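Local coordinates for protein phenolic acid decarboxylase (Sedimentibacter hydroxybenzoicus, PDB 7AE5) that catalyses the reversible, non-oxidative decarboxylation of 4-hydroxybenzoate and 3,4-dihydroxybenzoate, using prenylated FMN and manganese, in the anaerobic detoxification of phenolic compounds, at residues 226-231 and 238-243; 107-112 and 244-249. One frame throughout, in Å; residues are numbered along the deposited sequence.

Contact 1 (226-231 and 238-243); sequences NEYEFV and VPMDIV. With RB (rubidium ion), chain R.
Tyr228 turns one side of its ring to Ile242 and Met240, where helix 227-234 packs on strand 241-244 and the residues leading into it. Its side chain can be followed outward. CB starts beside the Met240 sulfur, 3.7 Å from SD. CG has Ile242 CG2 at 3.7 Å. On one flank of the ring, CD1 meets Met240 SD at 3.4 Å. On the other, CD2 meets Ile242 CG2 at 3.6 Å. The phenol oxygen OH at the tip is hydrogen-bonded to the backbone O of Tyr252.

The two partners approach the ring differently. Ile242 CG2 sits over one face, 3.9 Å from the ring centroid and 24° off the normal, which makes a CH-pi contact. Anti to the carbonyl carbon of Ile242, this methyl is carried toward the helix and onto the ring. Met240 SD comes in obliquely, 61° off the normal of the Tyr228 ring, and forms a Met-aromatic contact. The methionine chain bends at chi3 (-43°), at the sulfur. Its sulfur also touches Val231 CG1 at 3.6 Å, one helical turn on from Tyr228. Pro254 and Val213 add to the packing on Met240.

The same helix start carries Glu227, a predicted manganese ligand. In this structure its OE1 binds a rubidium ion, together with Tyr223 OH, Val164 O, Met216 SD and Thr219 O. Tyr228 itself packs on Val164, a predicted prenylated FMN-binding residue. With an alanine here, the Met240 sulfur and the Ile242 methyl would probably both lose the ring they rest on, and the carbonyl of Tyr252 its phenol donor.

No hydrogen bond links the two segments, so dispersion and the sulfur-aromatic contact hold the helix on the strand, beside the bound rubidium and the predicted prenylated FMN residues.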
ATOM      1  N   ASN C 226      -5.072 -17.186  44.740  1.00 69.31           N
ATOM      2  CA  ASN C 226      -6.507 -17.540  44.865  1.00 68.99           C
ATOM      3  C   ASN C 226      -7.311 -16.243  44.856  1.00 67.62           C
ATOM      4  O   ASN C 226      -6.736 -15.197  45.137  1.00 66.86           O
ATOM      5  CB  ASN C 226      -6.765 -18.427  46.088  1.00 68.92           C
ATOM      6  CG  ASN C 226      -6.068 -19.767  45.996  1.00 70.13           C
ATOM      7  OD1 ASN C 226      -5.923 -20.328  44.911  1.00 71.06           O
ATOM      8  ND2 ASN C 226      -5.631 -20.290  47.128  1.00 70.05           N
ATOM      9  N   GLU C 227      -8.604 -16.324  44.586  1.00 57.93           N
ATOM     10  CA  GLU C 227      -9.431 -15.105  44.427  1.00 56.81           C
ATOM     11  C   GLU C 227      -9.317 -14.174  45.626  1.00 55.60           C
ATOM     12  O   GLU C 227      -8.954 -13.014  45.431  1.00 54.74           O
ATOM     13  CB  GLU C 227     -10.881 -15.523  44.207  1.00 56.82           C
ATOM     14  CG  GLU C 227     -11.029 -16.539  43.099  1.00 58.18           C
ATOM     15  CD  GLU C 227     -10.663 -16.046  41.712  1.00 57.86           C
ATOM     16  OE1 GLU C 227     -11.449 -15.285  41.140  1.00 56.16           O
ATOM     17  OE2 GLU C 227      -9.596 -16.434  41.207  1.00 59.30           O
ATOM     18  N   TYR C 228      -9.678 -14.664  46.802  1.00 63.54           N
ATOM     19  CA  TYR C 228      -9.694 -13.784  47.994  1.00 62.29           C
ATOM     20  C   TYR C 228      -8.249 -13.523  48.413  1.00 62.10           C
ATOM     21  O   TYR C 228      -7.997 -12.486  49.025  1.00 61.41           O
ATOM     22  CB  TYR C 228     -10.599 -14.402  49.056  1.00 62.07           C
ATOM     23  CG  TYR C 228     -12.058 -14.487  48.686  1.00 61.67           C
ATOM     24  CD1 TYR C 228     -12.743 -13.382  48.216  1.00 60.58           C
ATOM     25  CD2 TYR C 228     -12.761 -15.671  48.823  1.00 62.42           C
ATOM     26  CE1 TYR C 228     -14.088 -13.443  47.897  1.00 60.30           C
ATOM     27  CE2 TYR C 228     -14.106 -15.752  48.507  1.00 62.11           C
ATOM     28  CZ  TYR C 228     -14.771 -14.635  48.039  1.00 61.06           C
ATOM     29  OH  TYR C 228     -16.093 -14.702  47.717  1.00 60.71           O
ATOM     30  N   GLU C 229      -7.332 -14.430  48.060  1.00 64.81           N
ATOM     31  CA  GLU C 229      -5.943 -14.105  48.364  1.00 64.68           C
ATOM     32  C   GLU C 229      -5.440 -12.964  47.492  1.00 64.24           C
ATOM     33  O   GLU C 229      -4.615 -12.160  47.939  1.00 63.38           O
ATOM     34  CB  GLU C 229      -5.060 -15.339  48.189  1.00 66.07           C
ATOM     35  N   PHE C 230      -5.924 -12.876  46.250  1.00 56.48           N
ATOM     36  CA  PHE C 230      -5.530 -11.768  45.387  1.00 55.72           C
ATOM     37  C   PHE C 230      -6.057 -10.444  45.923  1.00 54.52           C
ATOM     38  O   PHE C 230      -5.365  -9.421  45.848  1.00 53.97           O
ATOM     39  CB  PHE C 230      -6.021 -12.004  43.959  1.00 56.53           C
ATOM     40  CG  PHE C 230      -5.566 -10.954  42.986  1.00 56.14           C
ATOM     41  CD1 PHE C 230      -4.217 -10.752  42.746  1.00 56.40           C
ATOM     42  CD2 PHE C 230      -6.486 -10.169  42.311  1.00 55.43           C
ATOM     43  CE1 PHE C 230      -3.793  -9.785  41.853  1.00 55.95           C
ATOM     44  CE2 PHE C 230      -6.068  -9.202  41.413  1.00 54.99           C
ATOM     45  CZ  PHE C 230      -4.718  -9.010  41.185  1.00 55.23           C
ATOM     46  N   VAL C 231      -7.278 -10.442  46.462  1.00 54.72           N
ATOM     47  CA  VAL C 231      -7.794  -9.249  47.127  1.00 54.83           C
ATOM     48  C   VAL C 231      -6.853  -8.825  48.246  1.00 56.35           C
ATOM     49  O   VAL C 231      -6.556  -7.637  48.413  1.00 56.10           O
ATOM     50  CB  VAL C 231      -9.221  -9.499  47.651  1.00 55.26           C
ATOM     51  CG1 VAL C 231      -9.674  -8.341  48.528  1.00 55.79           C
ATOM     52  CG2 VAL C 231     -10.183  -9.710  46.495  1.00 53.63           C
ATOM     53  N   VAL C 238      -2.839  -7.325  53.461  1.00 67.59           N
ATOM     54  CA  VAL C 238      -3.794  -7.384  54.562  1.00 68.97           C
ATOM     55  C   VAL C 238      -4.904  -8.353  54.167  1.00 68.51           C
ATOM     56  O   VAL C 238      -5.645  -8.079  53.212  1.00 66.74           O
ATOM     57  CB  VAL C 238      -4.364  -5.998  54.901  1.00 68.68           C
ATOM     58  CG1 VAL C 238      -5.459  -6.119  55.951  1.00 70.04           C
ATOM     59  CG2 VAL C 238      -3.256  -5.074  55.382  1.00 69.34           C
ATOM     60  N   PRO C 239      -5.059  -9.481  54.858  1.00 78.47           N
ATOM     61  CA  PRO C 239      -6.079 -10.456  54.457  1.00 78.04           C
ATOM     62  C   PRO C 239      -7.485  -9.898  54.613  1.00 77.55           C
ATOM     63  O   PRO C 239      -7.757  -9.062  55.477  1.00 78.38           O
ATOM     64  CB  PRO C 239      -5.841 -11.635  55.409  1.00 80.22           C
ATOM     65  CG  PRO C 239      -4.460 -11.430  55.954  1.00 81.43           C
ATOM     66  CD  PRO C 239      -4.267  -9.949  56.006  1.00 80.74           C
ATOM     67  N   MET C 240      -8.381 -10.372  53.756  1.00 74.37           N
ATOM     68  CA  MET C 240      -9.791 -10.030  53.836  1.00 73.93           C
ATOM     69  C   MET C 240     -10.552 -11.124  54.574  1.00 75.35           C
ATOM     70  O   MET C 240     -10.104 -12.269  54.673  1.00 76.21           O
ATOM     71  CB  MET C 240     -10.387  -9.824  52.441  1.00 71.64           C
ATOM     72  CG  MET C 240     -10.337 -11.055  51.557  1.00 70.99           C
ATOM     73  SD  MET C 240     -11.497 -10.952  50.184  1.00 68.81           S
ATOM     74  CE  MET C 240     -12.938 -10.294  51.019  1.00 69.26           C
ATOM     75  N   ASP C 241     -11.716 -10.754  55.096  1.00 75.22           N
ATOM     76  CA  ASP C 241     -12.536 -11.669  55.876  1.00 76.63           C
ATOM     77  C   ASP C 241     -13.542 -12.369  54.971  1.00 75.34           C
ATOM     78  O   ASP C 241     -14.246 -11.718  54.192  1.00 73.70           O
ATOM     79  CB  ASP C 241     -13.258 -10.921  56.998  1.00 77.83           C
ATOM     80  CG  ASP C 241     -12.308 -10.416  58.066  1.00 79.52           C
ATOM     81  OD1 ASP C 241     -11.113 -10.779  58.020  1.00 79.92           O
ATOM     82  OD2 ASP C 241     -12.754  -9.654  58.949  1.00 80.50           O
ATOM     83  N   ILE C 242     -13.601 -13.695  55.075  1.00 66.61           N
ATOM     84  CA  ILE C 242     -14.557 -14.498  54.328  1.00 65.66           C
ATOM     85  C   ILE C 242     -15.373 -15.320  55.317  1.00 67.37           C
ATOM     86  O   ILE C 242     -14.948 -15.591  56.443  1.00 69.35           O
ATOM     87  CB  ILE C 242     -13.876 -15.412  53.290  1.00 64.83           C
ATOM     88  CG1 ILE C 242     -12.939 -16.402  53.982  1.00 66.71           C
ATOM     89  CG2 ILE C 242     -13.119 -14.582  52.264  1.00 63.10           C
ATOM     90  CD1 ILE C 242     -12.293 -17.388  53.035  1.00 66.15           C
ATOM     91  N   VAL C 243     -16.565 -15.716  54.878  1.00 75.72           N
ATOM     92  CA  VAL C 243     -17.483 -16.504  55.693  1.00 77.14           C
ATOM     93  C   VAL C 243     -18.170 -17.526  54.801  1.00 76.18           C
ATOM     94  O   VAL C 243     -18.542 -17.221  53.662  1.00 74.24           O
ATOM     95  CB  VAL C 243     -18.523 -15.615  56.407  1.00 77.49           C
TER
HETATM   96 RB    RB R 502     -11.603 -12.932  39.541  1.00367.38          RB

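Contact 2 (107-112 and 244-249); sequences VKREAA and KSDLYD
Arg109 reaches across to Asp246 and joins two loops at the protein surface by a salt bridge. Arg109 NE gives its hydrogen to Asp246 OD1 at 2.9 Å, with an N-H...O angle of 151°. OD1 receives it on the syn lone pair, the side of the other carboxylate oxygen. The oxygen lies near the guanidinium plane, at its edge. The two flat groups are only 14° from coplanar. Still, the pairing is by one bond: NH2 stays 3.7 Å from Asp246 OD2. The arginine CG is anti to the backbone N (chi1 -159°), which carries the chain out from its loop, and the turn at chi4 sets the guanidinium plane almost level with the carboxylate.

Asp246 has further cationic partners. Arg296 NH1 pairs with OD2, and Lys115 NZ with OD1. OD1 is thus shared by an arginine and a lysine, and this cluster of positive charge probably favours the ionised carboxylate. The backbone N of Asp246 is bonded to Glu262 OE2.

Arg109 opens a type I beta turn ending at Ala112, within the loop after strand 105-106. Asp246 belongs to the connection between the antiparallel strands 241-244 and 252-254. The three strands form one small mixed sheet, so the salt bridge ties loops that leave neighbouring strands.

Further polar groups of residues 244-249 are paired within the segment or by Glu262. Ser245 OG gives a hydrogen bond to the carbonyl O of Tyr248, 2.5 Å long. It arrives in the carbonyl plane, on a lone pair. Lys244 NZ is modelled so close to Asp249 OD1 that the length of this salt bridge is doubtful. The backbone N of Leu247 is bonded to Glu262 OE1, the second oxygen of the carboxylate that receives Asp246 N.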
ATOM      1  N   VAL C 107     -14.104 -16.272  59.082  1.00 82.05           N
ATOM      2  CA  VAL C 107     -14.759 -15.680  60.242  1.00 83.64           C
ATOM      3  C   VAL C 107     -15.992 -16.503  60.600  1.00 84.68           C
ATOM      4  O   VAL C 107     -16.662 -17.066  59.727  1.00 83.06           O
ATOM      5  CB  VAL C 107     -15.120 -14.203  59.956  1.00 81.34           C
ATOM      6  CG1 VAL C 107     -16.141 -13.666  60.948  1.00 82.58           C
ATOM      7  CG2 VAL C 107     -13.872 -13.341  59.966  1.00 81.25           C
ATOM      8  N   LYS C 108     -16.270 -16.591  61.903  1.00 80.27           N
ATOM      9  CA  LYS C 108     -17.485 -17.239  62.383  1.00 81.51           C
ATOM     10  C   LYS C 108     -18.720 -16.611  61.741  1.00 78.82           C
ATOM     11  O   LYS C 108     -18.727 -15.434  61.373  1.00 76.77           O
ATOM     12  CB  LYS C 108     -17.581 -17.130  63.907  1.00 84.93           C
ATOM     13  CG  LYS C 108     -16.719 -18.125  64.666  1.00 88.40           C
ATOM     14  CD  LYS C 108     -16.381 -17.623  66.066  1.00 91.50           C
ATOM     15  CE  LYS C 108     -17.570 -16.935  66.725  1.00 91.69           C
ATOM     16  NZ  LYS C 108     -18.409 -17.885  67.510  1.00 94.33           N
ATOM     17  N   ARG C 109     -19.779 -17.416  61.617  1.00 82.03           N
ATOM     18  CA  ARG C 109     -20.975 -16.968  60.908  1.00 79.63           C
ATOM     19  C   ARG C 109     -21.618 -15.767  61.591  1.00 79.69           C
ATOM     20  O   ARG C 109     -22.114 -14.855  60.919  1.00 77.27           O
ATOM     21  CB  ARG C 109     -21.977 -18.117  60.797  1.00 80.46           C
ATOM     22  CG  ARG C 109     -23.010 -17.946  59.692  1.00 77.79           C
ATOM     23  CD  ARG C 109     -24.275 -18.730  60.005  1.00 79.22           C
ATOM     24  NE  ARG C 109     -25.472 -18.092  59.472  1.00 77.35           N
ATOM     25  CZ  ARG C 109     -26.130 -17.110  60.073  1.00 77.45           C
ATOM     26  NH1 ARG C 109     -25.725 -16.616  61.233  1.00 79.28           N
ATOM     27  NH2 ARG C 109     -27.219 -16.610  59.498  1.00 75.87           N
ATOM     28  N   GLU C 110     -21.618 -15.747  62.924  1.00 84.48           N
ATOM     29  CA  GLU C 110     -22.290 -14.671  63.646  1.00 84.92           C
ATOM     30  C   GLU C 110     -21.597 -13.330  63.427  1.00 83.44           C
ATOM     31  O   GLU C 110     -22.264 -12.296  63.301  1.00 82.21           O
ATOM     32  CB  GLU C 110     -22.361 -15.008  65.136  1.00 88.66           C
ATOM     33  N   ALA C 111     -20.266 -13.325  63.366  1.00 86.78           N
ATOM     34  CA  ALA C 111     -19.497 -12.092  63.235  1.00 85.78           C
ATOM     35  C   ALA C 111     -19.405 -11.588  61.798  1.00 82.18           C
ATOM     36  O   ALA C 111     -18.670 -10.627  61.545  1.00 81.21           O
ATOM     37  CB  ALA C 111     -18.088 -12.287  63.801  1.00 87.79           C
ATOM     38  N   ALA C 112     -20.122 -12.206  60.859  1.00 88.12           N
ATOM     39  CA  ALA C 112     -20.132 -11.750  59.477  1.00 84.84           C
ATOM     40  C   ALA C 112     -21.340 -10.858  59.251  1.00 83.56           C
ATOM     41  O   ALA C 112     -22.479 -11.338  59.368  1.00 83.96           O
ATOM     42  CB  ALA C 112     -20.164 -12.936  58.519  1.00 83.74           C
ATOM     43  N   LYS C 244     -18.334 -18.740  55.321  1.00 74.38           N
ATOM     44  CA  LYS C 244     -18.977 -19.801  54.561  1.00 73.71           C
ATOM     45  C   LYS C 244     -20.413 -19.427  54.221  1.00 72.60           C
ATOM     46  O   LYS C 244     -21.109 -18.783  55.011  1.00 73.22           O
ATOM     47  CB  LYS C 244     -18.952 -21.108  55.355  1.00 75.74           C
ATOM     48  CG  LYS C 244     -19.049 -22.363  54.504  1.00 75.29           C
ATOM     49  CD  LYS C 244     -19.141 -23.604  55.378  1.00 77.43           C
ATOM     50  CE  LYS C 244     -20.561 -23.812  55.879  1.00 77.88           C
ATOM     51  NZ  LYS C 244     -21.000 -25.225  55.733  1.00 78.54           N
ATOM     52  N   SER C 245     -20.853 -19.827  53.032  1.00 76.95           N
ATOM     53  CA  SER C 245     -22.247 -19.644  52.670  1.00 75.99           C
ATOM     54  C   SER C 245     -23.131 -20.517  53.554  1.00 77.53           C
ATOM     55  O   SER C 245     -22.687 -21.513  54.132  1.00 79.08           O
ATOM     56  CB  SER C 245     -22.473 -19.974  51.194  1.00 74.08           C
ATOM     57  OG  SER C 245     -22.746 -21.354  51.014  1.00 74.60           O
ATOM     58  N   ASP C 246     -24.401 -20.129  53.657  1.00 76.66           N
ATOM     59  CA  ASP C 246     -25.305 -20.811  54.577  1.00 78.19           C
ATOM     60  C   ASP C 246     -25.645 -22.214  54.088  1.00 78.21           C
ATOM     61  O   ASP C 246     -25.612 -23.177  54.863  1.00 79.93           O
ATOM     62  CB  ASP C 246     -26.576 -19.983  54.769  1.00 77.77           C
ATOM     63  CG  ASP C 246     -26.560 -19.183  56.057  1.00 79.28           C
ATOM     64  OD1 ASP C 246     -25.529 -19.208  56.762  1.00 80.55           O
ATOM     65  OD2 ASP C 246     -27.579 -18.530  56.364  1.00 79.26           O
ATOM     66  N   LEU C 247     -25.966 -22.353  52.803  1.00 81.01           N
ATOM     67  CA  LEU C 247     -26.470 -23.617  52.281  1.00 80.93           C
ATOM     68  C   LEU C 247     -25.395 -24.492  51.654  1.00 80.89           C
ATOM     69  O   LEU C 247     -25.617 -25.698  51.497  1.00 81.44           O
ATOM     70  CB  LEU C 247     -27.562 -23.357  51.238  1.00 79.10           C
ATOM     71  CG  LEU C 247     -28.690 -22.414  51.649  1.00 78.89           C
ATOM     72  CD1 LEU C 247     -29.602 -22.135  50.467  1.00 76.98           C
ATOM     73  CD2 LEU C 247     -29.474 -23.006  52.806  1.00 80.68           C
ATOM     74  N   TYR C 248     -24.244 -23.929  51.296  1.00 76.35           N
ATOM     75  CA  TYR C 248     -23.248 -24.642  50.508  1.00 76.05           C
ATOM     76  C   TYR C 248     -21.895 -24.544  51.197  1.00 77.32           C
ATOM     77  O   TYR C 248     -21.406 -23.440  51.458  1.00 77.05           O
ATOM     78  CB  TYR C 248     -23.199 -24.084  49.085  1.00 74.18           C
ATOM     79  CG  TYR C 248     -24.548 -24.152  48.400  1.00 73.59           C
ATOM     80  CD1 TYR C 248     -25.176 -25.374  48.189  1.00 74.06           C
ATOM     81  CD2 TYR C 248     -25.207 -22.999  47.992  1.00 72.70           C
ATOM     82  CE1 TYR C 248     -26.414 -25.448  47.575  1.00 73.67           C
ATOM     83  CE2 TYR C 248     -26.446 -23.063  47.377  1.00 72.29           C
ATOM     84  CZ  TYR C 248     -27.044 -24.290  47.172  1.00 72.78           C
ATOM     85  OH  TYR C 248     -28.276 -24.363  46.560  1.00 72.33           O
ATOM     86  N   ASP C 249     -21.294 -25.703  51.481  1.00105.51           N
ATOM     87  CA  ASP C 249     -20.067 -25.745  52.270  1.00107.05           C
ATOM     88  C   ASP C 249     -18.867 -25.258  51.466  1.00105.98           C
ATOM     89  O   ASP C 249     -17.966 -24.612  52.013  1.00106.56           O
ATOM     90  CB  ASP C 249     -19.826 -27.168  52.774  1.00108.96           C
ATOM     91  CG  ASP C 249     -20.908 -27.641  53.727  1.00110.34           C
ATOM     92  OD1 ASP C 249     -21.738 -26.806  54.142  1.00110.00           O
ATOM     93  OD2 ASP C 249     -20.928 -28.846  54.059  1.00111.82           O
TER

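Overall arrangement
Contact 1 is buried and contact 2 lies at the surface, with their centres about 15 Å apart. Both belong to the Rift-related region and share strand 241-244. Contact 1 packs a helix on its beginning; contact 2 uses the loop that follows its end. Along the chain, contact 1 is nested inside the loop closed by contact 2. The two meet directly: Ile242 O is 2.9 Å from Val107 N, a probable hydrogen bond, and Val243 packs on Ala112. Their chemistry follows their place. Contact 1, beside the predicted cofactor and metal residues, is apolar and aromatic. Contact 2, away from those sites, depends on paired charges.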